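Local atomic coordinates of kojibiose phosphorylase (PDB entry 6W0P), a protein that belongs to glycosyl hydrolase family 65, joining an N-terminal beta domain to a central catalytic domain built largely of helices and a small C-terminal domain. Residues A[191-195]-A[196-200]; A[225-229]-A[230-234]; A[449-452]-A[453-457]; A[498-501]-A[502-506]. All coordinates share one frame; numbering follows the deposited sequence.

Contact 1 of 4, residues A[191-195]-A[196-200]; sequences EFKIG and NSIGL
The Phe192 ring lies flat over the backbone of Gly199, its partner in an antiparallel hydrogen-bonded pair. Gly199 CA sits over the face, 4.1 Å from the ring centroid, in a CH-pi contact. Gly199 O also stands over the centre of this face. Phe192 CG sits between the backbone N and the carbonyl carbon (chi1 53°), which swings the ring across to the other strand. Gly199 has no side chain on this face, and a CB there would collide with the ring. Arg267 adds a cation-pi contact to the ring.

Two pairs of backbone bonds zip the strands: Gly199 N to Phe192 O at 3.0 Å, with its return bond, and Ile194 N to Ser197 O at 3.0 Å, with its own. A type II' turn closes the hairpin, and Gly195 supplies its positive phi (62°). Beside the turn, a water accepts from Lys193 NZ at 2.6 Å and from Asn196 ND2 at 2.7 Å. Ser197 OG is bonded to Arg216.

The hairpin forms one edge of a large antiparallel sheet, with strand 210-217 flanking strand 197-204. Helix 263-277 packs on the Phe192 and Ser197 face. Ile198, on the other face, meets strands 223-227 and 230-239.

Contact 2 of 4, residues A[225-229]-A[230-234]; sequences QLNQK and EVILN
Glu230, Gln225 and Ile232 carry most of this tight hairpin. Glu230 faces Asn227 in the hydrogen-bonded pair that closes the turn. Its CG lies 3.7 Å from Asn227 CB, so the stems of the two side chains touch. At their ends, Asn227 ND2 gives a weak hydrogen bond to Glu230 OE2 at 3.4 Å, with the amide and carboxylate planes turned 60° apart. The backbones hold this pair more firmly. Asn227 N donates to Glu230 O at 2.9 Å, and Glu230 N returns a bond to Asn227 O.

Gln225 and Ile232 form the next hydrogen-bonded pair. Gln225 N reaches Ile232 O at 3.0 Å, and a second bond runs back. Their side chains lie side by side on the same face and point the same way. The Gln225 amide rests against the end of Ile232, with Gln225 NE2 3.7 Å from Ile232 CD1. The Gln225 and Asn234 side chains cross at about a right angle, though their amide planes are only 34° apart. Asn234 ND2 is bonded to Ser223 OG.

The opposite face carries Leu226 and Val231, where Leu226 CD2 and Val231 CG1 are pressed to 3.4 Å, tighter than usual for two carbons. A type II turn from Asn227 to Glu230 links the strands, with Lys229 at positive phi (64°). Lys229 NZ bonds Gln228 OE1 on a lone pair and also Asn176 OD1.

Strand 223-227 is an edge strand of a five-stranded antiparallel sheet. Strand 165-174 lies along the other side of strand 230-239, and the Leu226 and Val231 face packs on strands 186-194 and 197-204.

Contact 3 of 4, residues A[449-452]-A[453-457]; sequences VEIS and KFLLS
Val449 to Ser452 and Lys453 to Leu456 are joined by four successive i to i+4 backbone hydrogen bonds of an alpha helix, among them Lys453 N to Val449 O and Leu456 N to Ser452 O, both 2.9 Å.

The main side-chain link is the salt bridge from Lys453 NZ to Glu450 OE1 at 2.9 Å, three residues apart. The ammonium group comes to the syn side of OE1 and lies 29° out of the carboxylate plane. The two chains run side by side. Glu450 bends at chi2 (-65°) and Lys453 at chi3 (61°), and these bends bring their ends together. Lys453 NZ is also bonded to Cys518 O, so a carboxylate and a carbonyl both hold it. On the way, Lys453 CG passes 3.4 Å from Val449 O.

One apolar contact is looser: Ile451 CG2 and Leu455 CD1 lie alongside each other at 4.1 Å. Leu456 leans back over the preceding turn, with its CG 3.4 Å from the carbonyl Ser452 O. Ser452 OG bonds back to Leu448 O, one turn earlier. Phe454 turns away to meet Phe417 edge-to-face.

This segment of helix 437-458 packs against helices 487-504, 513-518 and 522-534, and most of its residues are buried. The salt bridge pairs a buried carboxylate with a partly exposed lysine. The carboxylate would be expected to keep the lysine protonated, and the bond to Cys518 O would further restrain the ammonium group. Through Lys453 the pair also ties this helix to the last residue of helix 513-518.

Contact 4 of 4, residues A[498-501]-A[502-506]; sequences QYLD and KILAD
Tyr499 and Ile503 make the aromatic contact. Ile503 CG1 stands over the centre of the Tyr499 ring, 4.1 Å from its centroid and 11° off the normal, a CH-pi contact. Ile503 CD1 continues along the ring to 4.0 Å from Tyr499 OH. Tyr499 CG lies opposite the backbone N (chi1 -168°), which carries the ring outward, where Ile503 of the next turn comes over its face. Lys502 NZ is near the ring plane, at the edge, 4.3 Å from Tyr499 CE1. Tyr428 adds an edge-to-face ring contact.

The apolar contact is Leu500 with Leu504. Leu500 CD1 reaches Leu504 CG at 3.8 Å, and the two side chains cross obliquely. Leu500 also packs on helix 437-458, and Leu504 on Leu525 of helix 522-534.

Backbone bonds run i to i+4. Leu504 N to Leu500 O measures 2.8 Å. Ala505 N to Asp501 O, at 3.1 Å, is more bent, with an N-H...O angle of 136°. Ala505 is where the chain leaves helical geometry.

The salt bridge leaves the two segments: Asp501 OD2 pairs with Lys529 NZ of helix 522-534.

Apolar and ring contacts thus add to the backbone bonds of the last turns of helix 487-504. The Asp501 pair adds a charged tie to the neighbouring helix, and its ammonium partner would be expected to stabilise the carboxylate.

How the contacts relate
From the N terminus the four contacts come in series; none nests in or crosses another. Contacts 1 and 2 each close a tight hairpin at the edge of a different antiparallel sheet in the N-terminal domain. They touch where the two sheets pack: Glu191 OE2 reaches Lys229 N at 2.8 Å, a probable hydrogen bond, and Gly199 O meets Val231 CG1 at 3.4 Å. Contacts 3 and 4 close only helical turns, in helices 437-458 and 487-504 of the catalytic domain. Their centres are about 14 Å apart, and Val449 CG2 packs on Leu500 CD1 at 3.7 Å. The hairpin pair and the helix pair do not touch; contacts 1 and 3 have centres about 52 Å apart.

Contact 1 of 4, residues A[191-195]-A[196-200]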
loop_
_atom_site.group_PDB
_atom_site.type_symbol
_atom_site.label_atom_id
_atom_site.label_comp_id
_atom_site.label_asym_id
_atom_site.label_seq_id
_atom_site.Cartn_x
_atom_site.Cartn_y
_atom_site.Cartn_z
ATOM N N GLU A 191 -37.021 5.516 -22.984
ATOM C CA GLU A 191 -37.136 6.870 -23.593
ATOM C C GLU A 191 -38.604 7.070 -23.991
ATOM O O GLU A 191 -39.235 6.075 -24.330
ATOM C CB GLU A 191 -36.173 7.015 -24.772
ATOM C CG GLU A 191 -34.733 6.715 -24.397
ATOM C CD GLU A 191 -34.351 5.249 -24.513
ATOM O OE1 GLU A 191 -35.052 4.517 -25.214
ATOM O OE2 GLU A 191 -33.341 4.842 -23.915
ATOM N N PHE A 192 -39.153 8.282 -23.893
ATOM C CA PHE A 192 -40.602 8.510 -24.107
ATOM C C PHE A 192 -40.874 9.951 -24.515
ATOM O O PHE A 192 -40.138 10.864 -24.078
ATOM C CB PHE A 192 -41.398 8.210 -22.834
ATOM C CG PHE A 192 -40.911 8.925 -21.600
ATOM C CD1 PHE A 192 -41.372 10.194 -21.282
ATOM C CD2 PHE A 192 -39.995 8.321 -20.753
ATOM C CE1 PHE A 192 -40.913 10.852 -20.151
ATOM C CE2 PHE A 192 -39.534 8.980 -19.620
ATOM C CZ PHE A 192 -39.990 10.247 -19.325
ATOM N N LYS A 193 -41.927 10.142 -25.306
ATOM C CA LYS A 193 -42.537 11.473 -25.531
ATOM C C LYS A 193 -44.017 11.356 -25.172
ATOM O O LYS A 193 -44.688 10.482 -25.714
ATOM C CB LYS A 193 -42.275 11.986 -26.952
ATOM C CG LYS A 193 -42.984 13.289 -27.307
ATOM C CD LYS A 193 -42.162 14.213 -28.180
ATOM C CE LYS A 193 -42.993 15.200 -28.970
ATOM N NZ LYS A 193 -43.914 15.988 -28.115
ATOM N N ILE A 194 -44.468 12.183 -24.236
ATOM C CA ILE A 194 -45.878 12.278 -23.773
ATOM C C ILE A 194 -46.282 13.744 -23.868
ATOM O O ILE A 194 -45.797 14.527 -23.054
ATOM C CB ILE A 194 -46.005 11.721 -22.343
ATOM C CG1 ILE A 194 -45.286 10.370 -22.241
ATOM C CG2 ILE A 194 -47.469 11.668 -21.920
ATOM C CD1 ILE A 194 -45.786 9.427 -21.154
ATOM N N GLY A 195 -47.129 14.087 -24.841
ATOM C CA GLY A 195 -47.557 15.477 -25.093
ATOM C C GLY A 195 -46.362 16.341 -25.465
ATOM O O GLY A 195 -45.543 15.894 -26.279
ATOM N N ASN A 196 -46.230 17.519 -24.859
ATOM C CA ASN A 196 -45.135 18.465 -25.199
ATOM C C ASN A 196 -43.895 18.147 -24.359
ATOM O O ASN A 196 -42.945 18.974 -24.371
ATOM C CB ASN A 196 -45.580 19.919 -25.053
ATOM C CG ASN A 196 -46.511 20.338 -26.172
ATOM O OD1 ASN A 196 -47.617 20.820 -25.920
ATOM N ND2 ASN A 196 -46.062 20.154 -27.404
ATOM N N SER A 197 -43.876 16.987 -23.704
ATOM C CA SER A 197 -42.803 16.580 -22.769
ATOM C C SER A 197 -42.043 15.395 -23.360
ATOM O O SER A 197 -42.678 14.543 -24.001
ATOM C CB SER A 197 -43.384 16.300 -21.413
ATOM O OG SER A 197 -43.830 17.520 -20.819
ATOM N N ILE A 198 -40.717 15.386 -23.229
ATOM C CA ILE A 198 -39.834 14.287 -23.723
ATOM C C ILE A 198 -38.864 13.970 -22.597
ATOM O O ILE A 198 -38.510 14.913 -21.892
ATOM C CB ILE A 198 -39.117 14.702 -25.020
ATOM C CG1 ILE A 198 -38.425 13.519 -25.689
ATOM C CG2 ILE A 198 -38.149 15.857 -24.787
ATOM C CD1 ILE A 198 -37.972 13.805 -27.109
ATOM N N GLY A 199 -38.454 12.711 -22.424
ATOM C CA GLY A 199 -37.603 12.359 -21.275
ATOM C C GLY A 199 -37.066 10.952 -21.329
ATOM O O GLY A 199 -37.324 10.247 -22.308
ATOM N N LEU A 200 -36.292 10.581 -20.313
ATOM C CA LEU A 200 -35.695 9.231 -20.174
ATOM C C LEU A 200 -35.722 8.816 -18.706
ATOM O O LEU A 200 -35.853 9.691 -17.830
ATOM C CB LEU A 200 -34.271 9.211 -20.740
ATOM C CG LEU A 200 -33.316 10.307 -20.275
ATOM C CD1 LEU A 200 -32.801 10.027 -18.868
ATOM C CD2 LEU A 200 -32.150 10.438 -21.266
HETATM O O HOH W 1 -44.165 18.547 -28.532
#

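Contact 2 of 4, residues A[225-229]-A[230-234]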
loop_
_atom_site.group_PDB
_atom_site.type_symbol
_atom_site.label_atom_id
_atom_site.label_comp_id
_atom_site.label_asym_id
_atom_site.label_seq_id
_atom_site.Cartn_x
_atom_site.Cartn_y
_atom_site.Cartn_z
ATOM N N GLN A 225 -36.236 12.714 -31.388
ATOM C CA GLN A 225 -35.643 11.350 -31.445
ATOM C C GLN A 225 -35.643 10.733 -30.045
ATOM O O GLN A 225 -35.330 11.440 -29.078
ATOM C CB GLN A 225 -34.220 11.368 -32.009
ATOM C CG GLN A 225 -34.068 12.159 -33.304
ATOM C CD GLN A 225 -32.624 12.482 -33.616
ATOM O OE1 GLN A 225 -31.767 11.592 -33.719
ATOM N NE2 GLN A 225 -32.339 13.778 -33.725
ATOM N N LEU A 226 -35.957 9.444 -29.954
ATOM C CA LEU A 226 -35.781 8.617 -28.736
ATOM C C LEU A 226 -34.717 7.550 -29.026
ATOM O O LEU A 226 -35.055 6.496 -29.604
ATOM C CB LEU A 226 -37.123 7.994 -28.342
ATOM C CG LEU A 226 -38.293 8.959 -28.155
ATOM C CD1 LEU A 226 -39.576 8.176 -27.881
ATOM C CD2 LEU A 226 -38.028 9.965 -27.036
ATOM N N ASN A 227 -33.474 7.809 -28.620
ATOM C CA ASN A 227 -32.325 6.871 -28.771
ATOM C C ASN A 227 -31.950 6.283 -27.414
ATOM O O ASN A 227 -32.448 6.763 -26.389
ATOM C CB ASN A 227 -31.141 7.592 -29.405
ATOM C CG ASN A 227 -31.609 8.375 -30.606
ATOM O OD1 ASN A 227 -32.341 7.843 -31.438
ATOM N ND2 ASN A 227 -31.242 9.640 -30.664
ATOM N N GLN A 228 -31.082 5.284 -27.403
ATOM C CA GLN A 228 -30.700 4.610 -26.139
ATOM C C GLN A 228 -30.065 5.675 -25.214
ATOM O O GLN A 228 -29.038 6.281 -25.580
ATOM C CB GLN A 228 -29.888 3.352 -26.460
ATOM C CG GLN A 228 -28.426 3.590 -26.799
ATOM C CD GLN A 228 -27.592 3.811 -25.557
ATOM O OE1 GLN A 228 -28.074 3.652 -24.434
ATOM N NE2 GLN A 228 -26.336 4.191 -25.748
ATOM N N LYS A 229 -30.731 5.967 -24.098
ATOM C CA LYS A 229 -30.267 6.872 -23.005
ATOM C C LYS A 229 -30.097 8.325 -23.480
ATOM O O LYS A 229 -29.450 9.088 -22.754
ATOM C CB LYS A 229 -28.972 6.329 -22.389
ATOM C CG LYS A 229 -29.127 4.970 -21.719
ATOM C CD LYS A 229 -28.098 4.636 -20.665
ATOM C CE LYS A 229 -26.678 4.973 -21.052
ATOM N NZ LYS A 229 -26.166 4.082 -22.109
ATOM N N GLU A 230 -30.667 8.725 -24.621
ATOM C CA GLU A 230 -30.723 10.156 -25.017
ATOM C C GLU A 230 -32.035 10.457 -25.752
ATOM O O GLU A 230 -32.514 9.603 -26.546
ATOM C CB GLU A 230 -29.486 10.581 -25.820
ATOM C CG GLU A 230 -29.508 10.208 -27.283
ATOM C CD GLU A 230 -28.335 10.714 -28.114
ATOM O OE1 GLU A 230 -27.550 11.532 -27.601
ATOM O OE2 GLU A 230 -28.221 10.279 -29.282
ATOM N N VAL A 231 -32.598 11.637 -25.491
ATOM C CA VAL A 231 -33.738 12.170 -26.280
ATOM C C VAL A 231 -33.347 13.543 -26.822
ATOM O O VAL A 231 -32.529 14.217 -26.206
ATOM C CB VAL A 231 -35.034 12.178 -25.456
ATOM C CG1 VAL A 231 -35.400 10.755 -25.069
ATOM C CG2 VAL A 231 -34.937 13.084 -24.234
ATOM N N ILE A 232 -33.878 13.891 -27.988
ATOM C CA ILE A 232 -33.528 15.134 -28.729
ATOM C C ILE A 232 -34.832 15.789 -29.185
ATOM O O ILE A 232 -35.731 15.067 -29.651
ATOM C CB ILE A 232 -32.563 14.835 -29.895
ATOM C CG1 ILE A 232 -31.363 14.005 -29.437
ATOM C CG2 ILE A 232 -32.122 16.115 -30.587
ATOM C CD1 ILE A 232 -30.431 13.604 -30.566
ATOM N N LEU A 233 -34.935 17.096 -28.994
ATOM C CA LEU A 233 -35.926 17.957 -29.661
ATOM C C LEU A 233 -35.185 18.745 -30.756
ATOM O O LEU A 233 -34.162 19.378 -30.438
ATOM C CB LEU A 233 -36.562 18.857 -28.596
ATOM C CG LEU A 233 -37.537 18.180 -27.627
ATOM C CD1 LEU A 233 -37.822 19.071 -26.422
ATOM C CD2 LEU A 233 -38.843 17.826 -28.315
ATOM N N ASN A 234 -35.666 18.668 -32.010
ATOM C CA ASN A 234 -35.100 19.378 -33.198
ATOM C C ASN A 234 -35.909 20.652 -33.455
ATOM O O ASN A 234 -37.152 20.560 -33.515
ATOM C CB ASN A 234 -35.116 18.517 -34.469
ATOM C CG ASN A 234 -34.214 17.308 -34.366
ATOM O OD1 ASN A 234 -33.065 17.415 -33.930
ATOM N ND2 ASN A 234 -34.719 16.153 -34.778
#

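Contact 3 of 4, residues A[449-452]-A[453-457]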
loop_
_atom_site.group_PDB
_atom_site.type_symbol
_atom_site.label_atom_id
_atom_site.label_comp_id
_atom_site.label_asym_id
_atom_site.label_seq_id
_atom_site.Cartn_x
_atom_site.Cartn_y
_atom_site.Cartn_z
ATOM N N VAL A 449 -23.357 6.856 21.824
ATOM C CA VAL A 449 -23.098 5.541 22.483
ATOM C C VAL A 449 -22.333 4.675 21.482
ATOM O O VAL A 449 -21.330 4.067 21.869
ATOM C CB VAL A 449 -24.399 4.879 22.987
ATOM C CG1 VAL A 449 -24.215 3.397 23.302
ATOM C CG2 VAL A 449 -24.942 5.619 24.197
ATOM N N GLU A 450 -22.787 4.654 20.229
ATOM C CA GLU A 450 -22.142 3.842 19.166
ATOM C C GLU A 450 -20.699 4.316 18.960
ATOM O O GLU A 450 -19.825 3.437 18.874
ATOM C CB GLU A 450 -22.941 3.878 17.859
ATOM C CG GLU A 450 -24.304 3.205 17.965
ATOM C CD GLU A 450 -24.317 1.703 18.226
ATOM O OE1 GLU A 450 -23.230 1.083 18.223
ATOM O OE2 GLU A 450 -25.422 1.165 18.469
ATOM N N ILE A 451 -20.446 5.634 18.885
ATOM C CA ILE A 451 -19.067 6.168 18.660
ATOM C C ILE A 451 -18.209 5.812 19.870
ATOM O O ILE A 451 -17.085 5.323 19.665
ATOM C CB ILE A 451 -19.046 7.679 18.378
ATOM C CG1 ILE A 451 -19.722 8.015 17.047
ATOM C CG2 ILE A 451 -17.626 8.217 18.436
ATOM C CD1 ILE A 451 -20.187 9.442 16.974
ATOM N N SER A 452 -18.724 6.003 21.086
ATOM C CA SER A 452 -18.005 5.662 22.340
ATOM C C SER A 452 -17.651 4.170 22.347
ATOM O O SER A 452 -16.509 3.852 22.665
ATOM C CB SER A 452 -18.775 6.092 23.555
ATOM O OG SER A 452 -18.997 7.490 23.504
ATOM N N LYS A 453 -18.580 3.292 21.976
ATOM C CA LYS A 453 -18.323 1.823 21.876
ATOM C C LYS A 453 -17.124 1.541 20.961
ATOM O O LYS A 453 -16.257 0.721 21.335
ATOM C CB LYS A 453 -19.561 1.114 21.333
ATOM C CG LYS A 453 -20.594 0.779 22.387
ATOM C CD LYS A 453 -21.900 0.265 21.811
ATOM C CE LYS A 453 -21.793 -1.009 20.999
ATOM N NZ LYS A 453 -22.949 -1.140 20.074
ATOM N N PHE A 454 -17.059 2.177 19.787
ATOM C CA PHE A 454 -15.909 2.007 18.861
ATOM C C PHE A 454 -14.620 2.471 19.541
ATOM O O PHE A 454 -13.636 1.732 19.522
ATOM C CB PHE A 454 -16.146 2.747 17.551
ATOM C CG PHE A 454 -14.914 2.850 16.701
ATOM C CD1 PHE A 454 -14.290 1.708 16.235
ATOM C CD2 PHE A 454 -14.383 4.086 16.372
ATOM C CE1 PHE A 454 -13.150 1.801 15.450
ATOM C CE2 PHE A 454 -13.245 4.170 15.590
ATOM C CZ PHE A 454 -12.636 3.031 15.127
ATOM N N LEU A 455 -14.648 3.648 20.169
ATOM C CA LEU A 455 -13.441 4.269 20.765
ATOM C C LEU A 455 -12.923 3.373 21.893
ATOM O O LEU A 455 -11.692 3.277 22.041
ATOM C CB LEU A 455 -13.769 5.679 21.253
ATOM C CG LEU A 455 -13.953 6.729 20.162
ATOM C CD1 LEU A 455 -14.204 8.104 20.778
ATOM C CD2 LEU A 455 -12.755 6.788 19.219
ATOM N N LEU A 456 -13.829 2.734 22.644
ATOM C CA LEU A 456 -13.496 1.860 23.810
ATOM C C LEU A 456 -12.970 0.499 23.356
ATOM O O LEU A 456 -12.218 -0.095 24.124
ATOM C CB LEU A 456 -14.735 1.669 24.694
ATOM C CG LEU A 456 -15.053 2.840 25.617
ATOM C CD1 LEU A 456 -16.446 2.700 26.213
ATOM C CD2 LEU A 456 -14.007 2.958 26.712
ATOM N N SER A 457 -13.373 0.021 22.174
ATOM C CA SER A 457 -12.912 -1.267 21.598
ATOM C C SER A 457 -11.619 -1.101 20.791
ATOM O O SER A 457 -10.812 -2.024 20.804
ATOM C CB SER A 457 -13.979 -1.898 20.771
ATOM O OG SER A 457 -14.561 -0.961 19.892
#

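Contact 4 of 4, residues A[498-501]-A[502-506]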
loop_
_atom_site.group_PDB
_atom_site.type_symbol
_atom_site.label_atom_id
_atom_site.label_comp_id
_atom_site.label_asym_id
_atom_site.label_seq_id
_atom_site.Cartn_x
_atom_site.Cartn_y
_atom_site.Cartn_z
ATOM N N GLN A 498 -16.674 11.965 28.106
ATOM C CA GLN A 498 -17.184 12.891 29.147
ATOM C C GLN A 498 -18.517 13.493 28.689
ATOM O O GLN A 498 -19.417 13.612 29.528
ATOM C CB GLN A 498 -16.141 13.945 29.477
ATOM C CG GLN A 498 -14.908 13.361 30.148
ATOM C CD GLN A 498 -13.846 14.417 30.319
ATOM O OE1 GLN A 498 -13.741 15.342 29.514
ATOM N NE2 GLN A 498 -13.052 14.284 31.372
ATOM N N TYR A 499 -18.701 13.779 27.399
ATOM C CA TYR A 499 -20.002 14.304 26.911
ATOM C C TYR A 499 -21.095 13.238 27.085
ATOM O O TYR A 499 -22.204 13.578 27.541
ATOM C CB TYR A 499 -19.926 14.786 25.462
ATOM C CG TYR A 499 -21.128 15.577 25.007
ATOM C CD1 TYR A 499 -21.591 16.671 25.729
ATOM C CD2 TYR A 499 -21.805 15.235 23.850
ATOM C CE1 TYR A 499 -22.691 17.407 25.313
ATOM C CE2 TYR A 499 -22.901 15.961 23.415
ATOM C CZ TYR A 499 -23.351 17.045 24.148
ATOM O OH TYR A 499 -24.441 17.750 23.714
ATOM N N LEU A 500 -20.823 11.994 26.704
ATOM C CA LEU A 500 -21.844 10.926 26.780
ATOM C C LEU A 500 -22.231 10.741 28.248
ATOM O O LEU A 500 -23.427 10.733 28.542
ATOM C CB LEU A 500 -21.306 9.617 26.202
ATOM C CG LEU A 500 -22.260 8.433 26.324
ATOM C CD1 LEU A 500 -23.622 8.764 25.738
ATOM C CD2 LEU A 500 -21.689 7.197 25.649
ATOM N N ASP A 501 -21.223 10.601 29.109
ATOM C CA ASP A 501 -21.370 10.517 30.580
ATOM C C ASP A 501 -22.344 11.589 31.090
ATOM O O ASP A 501 -23.303 11.205 31.786
ATOM C CB ASP A 501 -20.016 10.613 31.280
ATOM C CG ASP A 501 -20.186 10.486 32.784
ATOM O OD1 ASP A 501 -20.662 11.480 33.377
ATOM O OD2 ASP A 501 -19.918 9.378 33.339
ATOM N N LYS A 502 -22.109 12.868 30.762
ATOM C CA LYS A 502 -22.967 14.021 31.154
ATOM C C LYS A 502 -24.375 13.890 30.547
ATOM O O LYS A 502 -25.343 14.165 31.274
ATOM C CB LYS A 502 -22.319 15.342 30.747
ATOM C CG LYS A 502 -23.193 16.572 30.937
ATOM C CD LYS A 502 -22.391 17.848 31.096
ATOM C CE LYS A 502 -23.146 19.087 30.674
ATOM N NZ LYS A 502 -23.268 19.140 29.195
ATOM N N ILE A 503 -24.525 13.461 29.290
ATOM C CA ILE A 503 -25.884 13.253 28.709
ATOM C C ILE A 503 -26.601 12.093 29.435
ATOM O O ILE A 503 -27.812 12.213 29.684
ATOM C CB ILE A 503 -25.838 13.059 27.185
ATOM C CG1 ILE A 503 -25.317 14.306 26.465
ATOM C CG2 ILE A 503 -27.209 12.667 26.663
ATOM C CD1 ILE A 503 -26.281 15.483 26.475
ATOM N N LEU A 504 -25.905 11.020 29.796
ATOM C CA LEU A 504 -26.542 9.852 30.457
ATOM C C LEU A 504 -26.997 10.231 31.876
ATOM O O LEU A 504 -27.994 9.664 32.321
ATOM C CB LEU A 504 -25.571 8.669 30.456
ATOM C CG LEU A 504 -25.281 8.078 29.075
ATOM C CD1 LEU A 504 -24.320 6.899 29.165
ATOM C CD2 LEU A 504 -26.563 7.661 28.372
ATOM N N ALA A 505 -26.345 11.213 32.514
ATOM C CA ALA A 505 -26.663 11.723 33.870
ATOM C C ALA A 505 -27.695 12.861 33.822
ATOM O O ALA A 505 -27.949 13.468 34.886
ATOM C CB ALA A 505 -25.408 12.190 34.550
ATOM N N ASP A 506 -28.270 13.159 32.655
ATOM C CA ASP A 506 -29.317 14.204 32.521
ATOM C C ASP A 506 -30.655 13.474 32.471
ATOM O O ASP A 506 -30.997 12.887 31.427
ATOM C CB ASP A 506 -29.039 15.149 31.348
ATOM C CG ASP A 506 -30.077 16.250 31.153
ATOM O OD1 ASP A 506 -31.069 16.282 31.923
ATOM O OD2 ASP A 506 -29.893 17.075 30.208
#